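Long-range contacts in malonyl CoA-acyl carrier protein transacylase (PDB 3EZO), which probably catalyses the transfer of the malonyl group from malonyl-CoA to holo-acyl carrier protein, releasing coenzyme A: residues N168-V173 and T291-G296; P213-L218 and R255-P260. All blocks are in the same frame, centred on the assembly; numbering follows the deposited sequence.

Contact 1 of 2, residues N168-V173 and T291-G296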
loop_
_atom_site.group_PDB
_atom_site.type_symbol
_atom_site.label_atom_id
_atom_site.label_comp_id
_atom_site.label_asym_id
_atom_site.label_seq_id
_atom_site.Cartn_x
_atom_site.Cartn_y
_atom_site.Cartn_z
ATOM N N ASN A 168 -9.315 -2.062 6.132
ATOM C CA ASN A 168 -8.169 -1.396 6.754
ATOM C C ASN A 168 -8.084 -1.554 8.250
ATOM O O ASN A 168 -6.988 -1.743 8.783
ATOM C CB ASN A 168 -8.215 0.099 6.397
ATOM C CG ASN A 168 -7.865 0.329 4.953
ATOM O OD1 ASN A 168 -7.375 -0.587 4.275
ATOM N ND2 ASN A 168 -8.145 1.510 4.453
ATOM N N ALA A 169 -9.231 -1.487 8.919
ATOM C CA ALA A 169 -9.322 -1.740 10.359
ATOM C C ALA A 169 -10.766 -2.018 10.651
ATOM O O ALA A 169 -11.638 -1.699 9.833
ATOM C CB ALA A 169 -8.839 -0.504 11.161
ATOM N N PRO A 170 -11.051 -2.631 11.791
ATOM C CA PRO A 170 -12.463 -2.702 12.188
ATOM C C PRO A 170 -13.154 -1.351 12.040
ATOM O O PRO A 170 -12.644 -0.329 12.512
ATOM C CB PRO A 170 -12.400 -3.096 13.677
ATOM C CG PRO A 170 -11.071 -3.771 13.831
ATOM C CD PRO A 170 -10.149 -3.131 12.845
ATOM N N ALA A 171 -14.309 -1.351 11.392
ATOM C CA ALA A 171 -15.105 -0.163 11.232
ATOM C C ALA A 171 -14.444 0.859 10.337
ATOM O O ALA A 171 -14.824 2.034 10.324
ATOM C CB ALA A 171 -15.488 0.447 12.632
ATOM N N GLN A 172 -13.500 0.408 9.516
ATOM C CA GLN A 172 -12.834 1.292 8.583
ATOM C C GLN A 172 -12.650 0.584 7.208
ATOM O O GLN A 172 -11.810 -0.313 7.060
ATOM C CB GLN A 172 -11.529 1.725 9.218
ATOM C CG GLN A 172 -10.711 2.580 8.381
ATOM C CD GLN A 172 -9.619 3.358 9.198
ATOM O OE1 GLN A 172 -9.618 3.400 10.447
ATOM N NE2 GLN A 172 -8.694 3.958 8.466
ATOM N N VAL A 173 -13.496 0.969 6.246
ATOM C CA VAL A 173 -13.592 0.287 4.957
ATOM C C VAL A 173 -13.661 1.302 3.848
ATOM O O VAL A 173 -14.400 2.285 3.932
ATOM C CB VAL A 173 -14.803 -0.692 4.912
ATOM C CG1 VAL A 173 -14.863 -1.418 3.578
ATOM C CG2 VAL A 173 -14.757 -1.658 6.103
ATOM N N THR A 291 -2.643 -0.985 12.864
ATOM C CA THR A 291 -2.214 -2.122 13.690
ATOM C C THR A 291 -2.869 -2.002 15.077
ATOM O O THR A 291 -3.457 -2.985 15.590
ATOM C CB THR A 291 -0.675 -2.178 13.843
ATOM O OG1 THR A 291 -0.056 -2.302 12.560
ATOM C CG2 THR A 291 -0.229 -3.334 14.747
ATOM N N LYS A 292 -2.814 -0.790 15.656
ATOM C CA LYS A 292 -3.419 -0.522 16.964
ATOM C C LYS A 292 -4.900 -0.937 16.982
ATOM O O LYS A 292 -5.366 -1.549 17.930
ATOM C CB LYS A 292 -3.326 0.968 17.367
ATOM C CG LYS A 292 -1.939 1.539 17.560
ATOM C CD LYS A 292 -1.989 3.029 18.009
ATOM C CE LYS A 292 -0.594 3.650 18.254
ATOM N NZ LYS A 292 0.050 4.269 17.025
ATOM N N ARG A 293 -5.614 -0.592 15.919
ATOM C CA ARG A 293 -7.042 -0.868 15.813
ATOM C C ARG A 293 -7.354 -2.339 15.556
ATOM O O ARG A 293 -8.384 -2.851 15.992
ATOM C CB ARG A 293 -7.634 -0.064 14.657
ATOM C CG ARG A 293 -7.345 1.441 14.672
ATOM C CD ARG A 293 -8.357 2.195 15.411
ATOM N NE ARG A 293 -9.625 1.544 15.130
ATOM C CZ ARG A 293 -10.352 1.693 14.018
ATOM N NH1 ARG A 293 -9.987 2.549 13.051
ATOM N NH2 ARG A 293 -11.472 0.977 13.894
ATOM N N ILE A 294 -6.511 -2.998 14.769
ATOM C CA ILE A 294 -6.726 -4.392 14.414
ATOM C C ILE A 294 -6.506 -5.338 15.627
ATOM O O ILE A 294 -7.255 -6.305 15.843
ATOM C CB ILE A 294 -5.828 -4.788 13.222
ATOM C CG1 ILE A 294 -6.326 -4.079 11.943
ATOM C CG2 ILE A 294 -5.817 -6.297 13.023
ATOM C CD1 ILE A 294 -5.252 -3.852 10.878
ATOM N N ASP A 295 -5.485 -5.058 16.419
ATOM C CA ASP A 295 -5.118 -5.956 17.507
ATOM C C ASP A 295 -4.239 -5.176 18.453
ATOM O O ASP A 295 -3.069 -4.946 18.168
ATOM C CB ASP A 295 -4.376 -7.178 16.942
ATOM C CG ASP A 295 -3.983 -8.215 18.013
ATOM O OD1 ASP A 295 -4.110 -7.935 19.245
ATOM O OD2 ASP A 295 -3.543 -9.331 17.588
ATOM N N GLY A 296 -4.817 -4.800 19.587
ATOM C CA GLY A 296 -4.131 -3.996 20.593
ATOM C C GLY A 296 -3.045 -4.731 21.380
ATOM O O GLY A 296 -2.287 -4.080 22.102
#
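The tight beta hairpin joining strands 162-169 and 172-176 rests its tip on the C-terminal end of helix 286-294, with A169, P170 and Q172 meeting R293 and I294. This hairpin belongs to the four-stranded antiparallel sheet of the small, ferredoxin-like subdomain of the FabD fold, whereas the helix belongs to the large alpha/beta subdomain, so the contact lies where the two meet. A169 to Q172 form a type II turn, closed by Q172 N donating to A169 O at 2.8 Å. At its base N168 and A169 both face Q172, a classic beta bulge.

R293 bends at chi2 (-89°) and chi3 (-37°), which lays one guanidinium face against the methyl of A169, with Q172 OE1 at the edge. A169 CB stands roughly 3.7 Å above that face, displaced toward its rim. Q172 comes from the other strand at about a right angle to R293, its amide plane turned only modestly from that of the guanidinium. Its CG is anti to the backbone N and its chain is extended, which carries OE1 to about 2.8 Å from R293 NH1. The bond is weak, since the N-H...OE1 angle is only 118°. P170 O is modelled too close to R293 NH2, which makes the exact placing of the whole guanidinium doubtful and both of these contacts approximate.

I294 supplies the apolar part of the interface. Its CG1 packs 4.0 Å from P170 CD, while W263, V264 and V267 of helix 263-272 also touch I294. The N168 amide leads away from 291-296, and its OD1 is hydrogen-bonded to H97 NE2, beside the predicted active-site residue S98. N168 O lies 3.4 Å from the terminal methyl CD1 of I294.

Contact 2 of 2, residues P213-L218 and R255-P260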
loop_
_atom_site.group_PDB
_atom_site.type_symbol
_atom_site.label_atom_id
_atom_site.label_comp_id
_atom_site.label_asym_id
_atom_site.label_seq_id
_atom_site.Cartn_x
_atom_site.Cartn_y
_atom_site.Cartn_z
ATOM N N PRO A 213 -8.814 -3.937 -16.660
ATOM C CA PRO A 213 -7.848 -3.641 -17.718
ATOM C C PRO A 213 -6.455 -3.317 -17.178
ATOM O O PRO A 213 -5.488 -3.661 -17.799
ATOM C CB PRO A 213 -8.480 -2.453 -18.458
ATOM C CG PRO A 213 -9.996 -2.549 -18.145
ATOM C CD PRO A 213 -10.079 -3.162 -16.801
ATOM N N ALA A 214 -6.358 -2.765 -15.975
ATOM C CA ALA A 214 -5.075 -2.510 -15.358
ATOM C C ALA A 214 -4.382 -3.839 -15.049
ATOM O O ALA A 214 -3.174 -3.976 -15.292
ATOM C CB ALA A 214 -5.254 -1.652 -14.082
ATOM N N SER A 215 -5.141 -4.801 -14.518
ATOM C CA SER A 215 -4.609 -6.141 -14.267
ATOM C C SER A 215 -4.045 -6.757 -15.538
ATOM O O SER A 215 -2.985 -7.384 -15.516
ATOM C CB SER A 215 -5.684 -7.085 -13.670
ATOM O OG SER A 215 -6.000 -6.668 -12.363
ATOM N N ASP A 216 -4.747 -6.565 -16.652
ATOM C CA ASP A 216 -4.296 -7.146 -17.903
ATOM C C ASP A 216 -2.969 -6.550 -18.372
ATOM O O ASP A 216 -2.107 -7.274 -18.837
ATOM C CB ASP A 216 -5.365 -6.975 -18.991
ATOM C CG ASP A 216 -6.610 -7.805 -18.700
ATOM O OD1 ASP A 216 -6.449 -8.881 -18.083
ATOM O OD2 ASP A 216 -7.726 -7.371 -19.052
ATOM N N LYS A 217 -2.813 -5.239 -18.239
ATOM C CA LYS A 217 -1.554 -4.573 -18.592
ATOM C C LYS A 217 -0.420 -5.017 -17.650
ATOM O O LYS A 217 0.702 -5.255 -18.086
ATOM C CB LYS A 217 -1.736 -3.052 -18.525
ATOM C CG LYS A 217 -2.619 -2.467 -19.626
ATOM C CD LYS A 217 -2.873 -0.936 -19.349
ATOM C CE LYS A 217 -3.812 -0.734 -18.083
ATOM N NZ LYS A 217 -4.710 0.501 -17.944
ATOM N N LEU A 218 -0.740 -5.144 -16.366
ATOM C CA LEU A 218 0.238 -5.590 -15.380
ATOM C C LEU A 218 0.747 -6.983 -15.676
ATOM O O LEU A 218 1.949 -7.231 -15.520
ATOM C CB LEU A 218 -0.283 -5.530 -13.922
ATOM C CG LEU A 218 -0.082 -4.190 -13.222
ATOM C CD1 LEU A 218 -0.996 -4.041 -11.933
ATOM C CD2 LEU A 218 1.430 -3.965 -12.892
ATOM N N ARG A 255 -3.831 -9.570 -9.836
ATOM C CA ARG A 255 -5.188 -9.570 -9.310
ATOM C C ARG A 255 -5.364 -8.495 -8.260
ATOM O O ARG A 255 -6.487 -7.944 -8.072
ATOM C CB ARG A 255 -5.577 -10.957 -8.794
ATOM C CG ARG A 255 -5.847 -11.957 -9.926
ATOM C CD ARG A 255 -6.305 -13.349 -9.431
ATOM N NE ARG A 255 -5.245 -14.008 -8.684
ATOM C CZ ARG A 255 -5.205 -14.182 -7.367
ATOM N NH1 ARG A 255 -6.198 -13.788 -6.608
ATOM N NH2 ARG A 255 -4.135 -14.776 -6.805
ATOM N N GLN A 256 -4.278 -8.148 -7.587
ATOM C CA GLN A 256 -4.352 -7.144 -6.514
ATOM C C GLN A 256 -4.980 -5.833 -6.981
ATOM O O GLN A 256 -5.741 -5.213 -6.247
ATOM C CB GLN A 256 -2.971 -6.849 -5.971
ATOM C CG GLN A 256 -2.909 -5.957 -4.719
ATOM C CD GLN A 256 -1.688 -5.051 -4.624
ATOM O OE1 GLN A 256 -1.302 -4.368 -5.588
ATOM N NE2 GLN A 256 -1.151 -4.944 -3.419
ATOM N N ALA A 257 -4.641 -5.426 -8.195
ATOM C CA ALA A 257 -4.978 -4.097 -8.673
ATOM C C ALA A 257 -6.475 -3.912 -8.834
ATOM O O ALA A 257 -6.964 -2.781 -8.718
ATOM C CB ALA A 257 -4.264 -3.801 -9.969
ATOM N N ALA A 258 -7.191 -5.007 -9.084
ATOM C CA ALA A 258 -8.609 -4.932 -9.387
ATOM C C ALA A 258 -9.379 -5.765 -8.377
ATOM O O ALA A 258 -10.536 -6.122 -8.633
ATOM C CB ALA A 258 -8.903 -5.418 -10.810
ATOM N N GLY A 259 -8.744 -6.043 -7.247
ATOM C CA GLY A 259 -9.366 -6.826 -6.166
ATOM C C GLY A 259 -9.086 -6.228 -4.803
ATOM O O GLY A 259 -8.239 -5.330 -4.677
ATOM N N PRO A 260 -9.813 -6.722 -3.775
ATOM C CA PRO A 260 -9.790 -6.176 -2.430
ATOM C C PRO A 260 -8.479 -6.337 -1.692
ATOM O O PRO A 260 -7.867 -7.379 -1.721
ATOM C CB PRO A 260 -10.902 -6.936 -1.713
ATOM C CG PRO A 260 -11.107 -8.159 -2.541
ATOM C CD PRO A 260 -10.819 -7.791 -3.903
#
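The hydroxyl of S215, hydrogen-bonded to V254 O of helix 246-256, projects from helix 212-223 toward the turn at Q256-G259. A chi1 of -69° sets OG beside its own backbone N and anti to the carbonyl carbon. There it lies 3.5 Å from A258 CB and 4.1 Å from A257 CB. No hydrogen bond runs directly between 213-218 and 255-260; the polar link is made one residue earlier, at V254.

The facing piece is a type I beta turn from Q256 to G259, closed by G259 N donating to Q256 O at 3.3 Å. A258 N likewise bonds to R255 O, at 3.2 Å. Both alanine methyls are directed at the helix, and the backbones come closest at S215 and A257, whose CA atoms are 6.0 Å apart. S215 and L218, three residues apart on the same face of the helix, meet the turn, and the small alanines are consistent with the close approach.

In this acyltransferase fold the turn probably forms part of the second shell of the predicted active site. Q256 O and G259 O are both hydrogen-bonded to ND1 of H207, a predicted active-site residue, and Q256 NE2 bonds to the backbone oxygen of S98. The two carbonyls on ND1 are consistent with a turn that orients the imidazole. On the helix side the apolar touch is L218 CD1 against A257 CB, at 3.8 Å.

In the fold
From the N terminus the chain first builds strands of the parallel sheet and passes S98, then enters the antiparallel sheet of the small subdomain. Contact 1 opens there, at 168-173, and closes only at 291-296, enclosing 117 residues. Within that loop the chain finishes the small sheet with strand 196-199, passes H207 and returns to the large subdomain. Contact 2, between 213-218 and 255-260, closes a loop of 36 residues nested inside the first. The centres of the two contacts are 25 Å apart and they do not touch. Contact 1 joins the two subdomains; contact 2 packs helix 212-223 on the turn that follows helix 246-256, near the predicted S98 and H207 site.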